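Local coordinates for hypothetical UPF0334 kinase-like protein AQ_1292 (Aquifex aeolicus, PDB 1YE8) that hydrolyses nucleoside triphosphates, among them ATP, GTP, CTP, TTP and UTP, to the diphosphate and phosphate, and has no kinase activity, at residues I49-T52 with E53-K57; R90-R93 with E94-D98; F114-K117 with F118-V122. All blocks are in the same frame, centred on the assembly; numbering follows the deposited sequence.

Overall arrangement
Along the chain the three contacts come in series, none nested in or crossing another. Contact 1 comes first and closes a loop, the tight turn of the hairpin between strands 46-51 and 56-61 of the antiparallel sheet. Contacts 2 and 3 are local, each within one helix between residues three to five apart, and close no long loop: contact 2 lies at the C-terminal end of helix 77-97, and contact 3 starts helix 116-126 after strand 102-105. Their centres are each about 18 Å apart. Contacts 1 and 2 touch through the salt bridge of Glu53 with Arg90, which ties the hairpin turn to helix 77-97. Contacts 2 and 3 do not touch, but Tyr92 of contact 2 packs on helix 116-126, beside the parallel sheet.

Contact 1: residues I49-T52 with E53-K57; sequences IITT and EGKKK
Thr51 and Gly54 are joined by the backbone bond of a type I beta turn, Gly54 N to Thr51 O at 2.9 Å, with the donor 62° out of the carbonyl plane. Beyond the turn, backbone bonds pair the two strands of the hairpin. Thr51 N donates to Lys55 O, which makes this a type I turn with a G1 beta bulge, and Ile49 and Lys57 form an antiparallel hydrogen-bonded pair, bonded in both directions. Ile50 and Lys56 make the non-hydrogen-bonded pair, whose own CA-H groups point at Lys55 O and at Ile49 O, Lys56 CA being 3.2 Å from Ile49 O.

The side-chain hydroxyl of Thr51 adds two more bonds. With chi1 at 75°, OG1 sits between the backbone N and the carbonyl carbon, turned in toward the bend, where it accepts from Glu53 N at 3.1 Å and from Lys55 N at 3.3 Å.

Apolar contact is slight: Lys56 passes obliquely over Ile50, CG to CG1 at 4.0 Å. Its ammonium NZ stands beside the Ile50 CG2 methyl. A water joins Thr52 OG1, at 2.6 Å, to Glu53 OE2, at 2.7 Å. Both oxygens have protein partners too, Gly30 N for Thr52 OG1 and Arg90 of helix 77-97, in a salt bridge, for Glu53 OE2.

Gly54 takes the bulge position at a positive phi of 82°, where a CB would press on the preceding carbonyl oxygen. The chemistry thus implies a turn fixed from within, by one hydroxyl gripping two amides and a glycine the bulge calls for.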
loop_
_atom_site.group_PDB
_atom_site.type_symbol
_atom_site.label_atom_id
_atom_site.label_comp_id
_atom_site.label_asym_id
_atom_site.label_seq_id
_atom_site.Cartn_x
_atom_site.Cartn_y
_atom_site.Cartn_z
ATOM N N ILE A 49 4.067 -8.301 -5.715
ATOM C CA ILE A 49 3.399 -8.102 -4.423
ATOM C C ILE A 49 4.057 -9.039 -3.414
ATOM O O ILE A 49 4.326 -10.204 -3.728
ATOM C CB ILE A 49 1.846 -8.323 -4.527
ATOM C CG1 ILE A 49 1.201 -8.201 -3.139
ATOM C CG2 ILE A 49 1.502 -9.645 -5.219
ATOM C CD1 ILE A 49 -0.314 -8.066 -3.153
ATOM N N ILE A 50 4.365 -8.522 -2.226
ATOM C CA ILE A 50 4.951 -9.315 -1.150
ATOM C C ILE A 50 4.086 -9.072 0.079
ATOM O O ILE A 50 3.891 -7.921 0.467
ATOM C CB ILE A 50 6.408 -8.887 -0.886
ATOM C CG1 ILE A 50 7.230 -9.035 -2.185
ATOM C CG2 ILE A 50 6.989 -9.716 0.266
ATOM C CD1 ILE A 50 8.744 -8.846 -2.052
ATOM N N THR A 51 3.528 -10.128 0.667
ATOM C CA THR A 51 2.720 -9.948 1.864
ATOM C C THR A 51 3.537 -9.989 3.145
ATOM O O THR A 51 4.693 -10.408 3.149
ATOM C CB THR A 51 1.575 -10.954 1.965
ATOM O OG1 THR A 51 2.121 -12.234 2.340
ATOM C CG2 THR A 51 0.852 -11.137 0.606
ATOM N N THR A 52 2.914 -9.589 4.245
ATOM C CA THR A 52 3.538 -9.710 5.552
ATOM C C THR A 52 3.724 -11.167 5.987
ATOM O O THR A 52 4.363 -11.396 7.020
ATOM C CB THR A 52 2.716 -8.972 6.602
ATOM O OG1 THR A 52 1.326 -9.285 6.430
ATOM C CG2 THR A 52 2.843 -7.444 6.425
ATOM N N GLU A 53 3.208 -12.133 5.219
ATOM C CA GLU A 53 3.481 -13.561 5.468
ATOM C C GLU A 53 4.523 -14.125 4.527
ATOM O O GLU A 53 4.789 -15.334 4.537
ATOM C CB GLU A 53 2.197 -14.402 5.403
ATOM C CG GLU A 53 1.194 -14.085 6.491
ATOM C CD GLU A 53 1.734 -14.211 7.913
ATOM O OE1 GLU A 53 2.742 -14.942 8.161
ATOM O OE2 GLU A 53 1.139 -13.574 8.802
ATOM N N GLY A 54 5.137 -13.264 3.723
ATOM C CA GLY A 54 6.208 -13.697 2.843
ATOM C C GLY A 54 5.746 -14.328 1.545
ATOM O O GLY A 54 6.558 -14.871 0.790
ATOM N N LYS A 55 4.455 -14.249 1.242
ATOM C CA LYS A 55 3.972 -14.725 -0.045
ATOM C C LYS A 55 4.302 -13.679 -1.103
ATOM O O LYS A 55 4.175 -12.478 -0.849
ATOM C CB LYS A 55 2.467 -15.024 -0.015
ATOM C CG LYS A 55 2.024 -16.008 1.070
ATOM C CD LYS A 55 2.571 -17.404 0.887
ATOM C CE LYS A 55 2.094 -18.285 2.045
ATOM N NZ LYS A 55 0.711 -18.773 1.833
ATOM N N LYS A 56 4.754 -14.133 -2.267
ATOM C CA LYS A 56 5.228 -13.252 -3.339
ATOM C C LYS A 56 4.691 -13.663 -4.706
ATOM O O LYS A 56 4.570 -14.859 -5.002
ATOM C CB LYS A 56 6.762 -13.239 -3.399
ATOM C CG LYS A 56 7.450 -13.074 -2.063
ATOM C CD LYS A 56 8.948 -13.214 -2.186
ATOM C CE LYS A 56 9.559 -13.255 -0.815
ATOM N NZ LYS A 56 9.323 -12.003 -0.060
ATOM N N LYS A 57 4.375 -12.680 -5.546
ATOM C CA LYS A 57 3.960 -12.961 -6.918
ATOM C C LYS A 57 4.162 -11.752 -7.808
ATOM O O LYS A 57 3.764 -10.635 -7.435
ATOM C CB LYS A 57 2.492 -13.386 -6.986
ATOM C CG LYS A 57 2.094 -13.918 -8.368
ATOM C CD LYS A 57 0.759 -14.645 -8.349
ATOM C CE LYS A 57 0.808 -15.904 -7.531
ATOM N NZ LYS A 57 1.700 -16.924 -8.134
HETATM O O HOH W 1 0.735 -10.894 8.444
#

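Contact 2: residues R90-R93 with E94-D98; sequences RAYR and EAKKD
Arg90 and Glu94 meet one helical turn apart in a salt bridge, Arg90 NE to Glu94 OE2 at 2.6 Å and nearly straight at 168°. The carboxylate oxygen lies in the guanidinium plane, and the two flat groups are only 15° from coplanar. A weak bond from Arg90 NH2 reaches the same oxygen, while a water accepts from NH2 at 3.0 Å and donates to Glu94 OE1, closing a ring around the pair.

On another side of the helix, Lys96 lies across one face of the Tyr92 ring. Its CE sits 3.6 Å from the ring centroid, almost on the normal, as a CH-pi contact, and NZ adds a cation-pi contact at 4.1 Å. The bend at chi3 (-80°) brings CE over the ring centre, and NZ continues over the face on the CE2 side. A second water accepts from NZ and donates to Tyr92 OH, which is also hydrogen-bonded to Asp128 OD2. Both pairs follow the i to i+4 spacing of an alpha helix, and backbone bonds such as Ala95 N to Ala91 O, 2.8 Å, keep that spacing in the last turns of helix 77-97.

Replacing Tyr92 by an alanine would probably leave the Lys96 chain without the ring face it lies on and Asp128 without its hydroxyl partner. Farther out, Tyr92 also packs on Gln124 and Ile125 of helix 116-126. Ala91 and Ala95 rest on Ile103 of strand 102-105.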
loop_
_atom_site.group_PDB
_atom_site.type_symbol
_atom_site.label_atom_id
_atom_site.label_comp_id
_atom_site.label_asym_id
_atom_site.label_seq_id
_atom_site.Cartn_x
_atom_site.Cartn_y
_atom_site.Cartn_z
ATOM N N ARG A 90 -8.130 -10.449 5.807
ATOM C CA ARG A 90 -7.627 -10.850 7.122
ATOM C C ARG A 90 -7.202 -9.632 7.948
ATOM O O ARG A 90 -7.584 -9.499 9.116
ATOM C CB ARG A 90 -6.449 -11.814 6.979
ATOM C CG ARG A 90 -5.771 -12.132 8.280
ATOM C CD ARG A 90 -4.553 -13.027 8.165
ATOM N NE ARG A 90 -3.769 -12.826 9.366
ATOM C CZ ARG A 90 -2.491 -13.075 9.496
ATOM N NH1 ARG A 90 -1.793 -13.619 8.490
ATOM N NH2 ARG A 90 -1.914 -12.785 10.657
ATOM N N ALA A 91 -6.417 -8.745 7.335
ATOM C CA ALA A 91 -5.940 -7.550 8.039
ATOM C C ALA A 91 -7.103 -6.731 8.596
ATOM O O ALA A 91 -7.064 -6.309 9.739
ATOM C CB ALA A 91 -5.080 -6.696 7.130
ATOM N N TYR A 92 -8.156 -6.562 7.794
ATOM C CA TYR A 92 -9.327 -5.781 8.193
ATOM C C TYR A 92 -10.080 -6.479 9.333
ATOM O O TYR A 92 -10.428 -5.825 10.333
ATOM C CB TYR A 92 -10.203 -5.533 6.956
ATOM C CG TYR A 92 -11.346 -4.562 7.161
ATOM C CD1 TYR A 92 -11.191 -3.417 7.949
ATOM C CD2 TYR A 92 -12.576 -4.775 6.543
ATOM C CE1 TYR A 92 -12.231 -2.517 8.127
ATOM C CE2 TYR A 92 -13.617 -3.874 6.710
ATOM C CZ TYR A 92 -13.435 -2.761 7.507
ATOM O OH TYR A 92 -14.472 -1.876 7.674
ATOM N N ARG A 93 -10.302 -7.794 9.224
ATOM C CA ARG A 93 -10.958 -8.496 10.340
ATOM C C ARG A 93 -10.158 -8.342 11.624
ATOM O O ARG A 93 -10.716 -8.074 12.692
ATOM C CB ARG A 93 -11.131 -9.991 10.075
ATOM C CG ARG A 93 -12.242 -10.354 9.127
ATOM C CD ARG A 93 -12.469 -11.860 9.040
ATOM N NE ARG A 93 -11.265 -12.545 8.572
ATOM C CZ ARG A 93 -10.991 -12.814 7.298
ATOM N NH1 ARG A 93 -11.839 -12.465 6.334
ATOM N NH2 ARG A 93 -9.856 -13.425 6.992
ATOM N N GLU A 94 -8.850 -8.552 11.540
ATOM C CA GLU A 94 -8.031 -8.528 12.751
ATOM C C GLU A 94 -7.932 -7.122 13.327
ATOM O O GLU A 94 -7.992 -6.951 14.543
ATOM C CB GLU A 94 -6.646 -9.091 12.490
ATOM C CG GLU A 94 -6.600 -10.586 12.255
ATOM C CD GLU A 94 -5.216 -11.129 12.492
ATOM O OE1 GLU A 94 -4.602 -10.759 13.519
ATOM O OE2 GLU A 94 -4.720 -11.879 11.647
ATOM N N ALA A 95 -7.784 -6.119 12.459
ATOM C CA ALA A 95 -7.598 -4.736 12.896
ATOM C C ALA A 95 -8.854 -4.138 13.528
ATOM O O ALA A 95 -8.754 -3.243 14.358
ATOM C CB ALA A 95 -7.109 -3.862 11.732
ATOM N N LYS A 96 -10.035 -4.619 13.138
ATOM C CA LYS A 96 -11.276 -4.140 13.750
ATOM C C LYS A 96 -11.377 -4.610 15.190
ATOM O O LYS A 96 -11.924 -3.897 16.030
ATOM C CB LYS A 96 -12.495 -4.610 12.959
ATOM C CG LYS A 96 -12.724 -3.792 11.694
ATOM C CD LYS A 96 -14.031 -4.132 10.997
ATOM C CE LYS A 96 -13.884 -5.372 10.178
ATOM N NZ LYS A 96 -15.158 -5.781 9.532
ATOM N N LYS A 97 -10.835 -5.787 15.487
ATOM C CA LYS A 97 -10.925 -6.346 16.842
ATOM C C LYS A 97 -9.762 -5.941 17.743
ATOM O O LYS A 97 -9.916 -5.846 18.959
ATOM C CB LYS A 97 -11.070 -7.868 16.786
ATOM C CG LYS A 97 -12.419 -8.314 16.226
ATOM C CD LYS A 97 -12.638 -9.819 16.399
ATOM C CE LYS A 97 -14.074 -10.147 16.825
ATOM N NZ LYS A 97 -15.114 -9.423 16.039
ATOM N N ASP A 98 -8.602 -5.697 17.147
ATOM C CA ASP A 98 -7.387 -5.394 17.893
ATOM C C ASP A 98 -6.806 -4.101 17.343
ATOM O O ASP A 98 -6.210 -4.081 16.255
ATOM C CB ASP A 98 -6.400 -6.557 17.752
ATOM C CG ASP A 98 -5.091 -6.322 18.478
ATOM O OD1 ASP A 98 -4.926 -5.240 19.073
ATOM O OD2 ASP A 98 -4.181 -7.180 18.495
HETATM O O HOH W 2 -2.104 -11.832 13.492
HETATM O O HOH W 3 -16.714 -3.600 8.497
#

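Contact 3: residues F114-K117 with F118-V122; sequences FSKK and FRDLV
The start of helix 116-126, in the beta-alpha-beta unit between strands 102-105 and 132-136, is capped where Ser115 meets Phe118. A chi1 of 161° swings Ser115 OG away from its own amide and up to that of Phe118, whose N donates to it at 2.9 Å and 158°, which identifies Ser115 as the N-cap. The same hydroxyl is also bonded to Glu81 of helix 77-97, so the cap links two helices. Ser115 O then receives Arg119 N at 2.9 Å, the first of the regular i to i+4 bonds here.

Arg119 folds back over this first turn. A bend at chi3 (-57°) lays the guanidinium across the backbone of Lys116, whose CA lies 3.5 Å above the centre of one face, and NH2 comes 3.5 Å from Lys116 CB. The two side chains cross at about a right angle. The polar end of Arg119 is held by NH1 bonding to the carbonyl of Leu113, just before the segment.

At the surface, Lys116 pairs with Asp120 one turn on in a salt bridge, NZ to OD2 at 2.8 Å, made on the syn lone pair of OD2.

On the buried side, Val122 CG2 lies 3.5 Å above one face of the Phe118 ring, toward its rim, and Phe80 meets that ring edge-to-face. The arrangement is a serine N-cap, Ser115 OG on Phe118 N, opening the helix of a beta-alpha-beta crossover in a RecA-like P-loop NTPase fold.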
loop_
_atom_site.group_PDB
_atom_site.type_symbol
_atom_site.label_atom_id
_atom_site.label_comp_id
_atom_site.label_asym_id
_atom_site.label_seq_id
_atom_site.Cartn_x
_atom_site.Cartn_y
_atom_site.Cartn_z
ATOM N N PHE A 114 -6.648 -1.404 -11.054
ATOM C CA PHE A 114 -7.391 -2.153 -12.067
ATOM C C PHE A 114 -8.290 -3.214 -11.436
ATOM O O PHE A 114 -9.228 -3.681 -12.077
ATOM C CB PHE A 114 -6.442 -2.826 -13.053
ATOM C CG PHE A 114 -5.860 -1.908 -14.080
ATOM C CD1 PHE A 114 -6.667 -1.298 -15.040
ATOM C CD2 PHE A 114 -4.495 -1.690 -14.125
ATOM C CE1 PHE A 114 -6.097 -0.460 -16.017
ATOM C CE2 PHE A 114 -3.932 -0.857 -15.096
ATOM C CZ PHE A 114 -4.734 -0.244 -16.029
ATOM N N SER A 115 -8.038 -3.578 -10.182
ATOM C CA SER A 115 -8.860 -4.581 -9.496
ATOM C C SER A 115 -10.046 -3.940 -8.790
ATOM O O SER A 115 -9.861 -3.148 -7.857
ATOM C CB SER A 115 -7.998 -5.349 -8.487
ATOM O OG SER A 115 -8.796 -5.993 -7.511
ATOM N N LYS A 116 -11.256 -4.289 -9.223
ATOM C CA LYS A 116 -12.479 -3.798 -8.597
ATOM C C LYS A 116 -12.546 -4.271 -7.153
ATOM O O LYS A 116 -12.897 -3.516 -6.251
ATOM C CB LYS A 116 -13.721 -4.259 -9.379
ATOM C CG LYS A 116 -15.037 -3.924 -8.677
ATOM C CD LYS A 116 -16.227 -3.879 -9.643
ATOM C CE LYS A 116 -17.561 -3.935 -8.903
ATOM N NZ LYS A 116 -17.675 -2.909 -7.812
ATOM N N LYS A 117 -12.200 -5.533 -6.924
ATOM C CA LYS A 117 -12.210 -6.056 -5.575
ATOM C C LYS A 117 -11.294 -5.224 -4.667
ATOM O O LYS A 117 -11.652 -4.914 -3.529
ATOM C CB LYS A 117 -11.765 -7.523 -5.547
ATOM C CG LYS A 117 -12.768 -8.499 -6.147
ATOM C CD LYS A 117 -12.197 -9.900 -6.101
ATOM C CE LYS A 117 -13.030 -10.901 -6.877
ATOM N NZ LYS A 117 -12.446 -12.269 -6.743
ATOM N N PHE A 118 -10.119 -4.856 -5.179
ATOM C CA PHE A 118 -9.189 -4.032 -4.418
ATOM C C PHE A 118 -9.770 -2.635 -4.171
ATOM O O PHE A 118 -9.701 -2.133 -3.051
ATOM C CB PHE A 118 -7.859 -3.942 -5.156
ATOM C CG PHE A 118 -6.803 -3.114 -4.454
ATOM C CD1 PHE A 118 -6.208 -3.540 -3.258
ATOM C CD2 PHE A 118 -6.388 -1.914 -5.021
ATOM C CE1 PHE A 118 -5.199 -2.777 -2.630
ATOM C CE2 PHE A 118 -5.390 -1.144 -4.399
ATOM C CZ PHE A 118 -4.800 -1.572 -3.205
ATOM N N ARG A 119 -10.312 -2.006 -5.206
ATOM C CA ARG A 119 -10.921 -0.681 -5.014
ATOM C C ARG A 119 -11.985 -0.688 -3.912
ATOM O O ARG A 119 -11.995 0.180 -3.027
ATOM C CB ARG A 119 -11.554 -0.166 -6.306
ATOM C CG ARG A 119 -10.584 0.086 -7.440
ATOM C CD ARG A 119 -11.167 0.875 -8.599
ATOM N NE ARG A 119 -12.353 0.277 -9.211
ATOM C CZ ARG A 119 -12.348 -0.594 -10.209
ATOM N NH1 ARG A 119 -11.207 -1.037 -10.709
ATOM N NH2 ARG A 119 -13.497 -1.034 -10.722
ATOM N N ASP A 120 -12.873 -1.676 -3.954
ATOM C CA ASP A 120 -13.984 -1.728 -3.010
ATOM C C ASP A 120 -13.475 -1.972 -1.590
ATOM O O ASP A 120 -13.948 -1.358 -0.635
ATOM C CB ASP A 120 -15.001 -2.800 -3.416
ATOM C CG ASP A 120 -15.697 -2.492 -4.740
ATOM O OD1 ASP A 120 -15.694 -1.321 -5.186
ATOM O OD2 ASP A 120 -16.245 -3.381 -5.416
ATOM N N LEU A 121 -12.528 -2.893 -1.443
ATOM C CA LEU A 121 -11.990 -3.195 -0.131
ATOM C C LEU A 121 -11.163 -2.016 0.433
ATOM O O LEU A 121 -11.268 -1.687 1.620
ATOM C CB LEU A 121 -11.171 -4.489 -0.196
ATOM C CG LEU A 121 -10.602 -5.025 1.110
ATOM C CD1 LEU A 121 -11.640 -5.180 2.193
ATOM C CD2 LEU A 121 -9.968 -6.369 0.813
ATOM N N VAL A 122 -10.374 -1.364 -0.420
ATOM C CA VAL A 122 -9.669 -0.148 -0.005
ATOM C C VAL A 122 -10.633 0.935 0.487
ATOM O O VAL A 122 -10.387 1.534 1.529
ATOM C CB VAL A 122 -8.751 0.384 -1.124
ATOM C CG1 VAL A 122 -8.323 1.852 -0.895
ATOM C CG2 VAL A 122 -7.544 -0.525 -1.256
#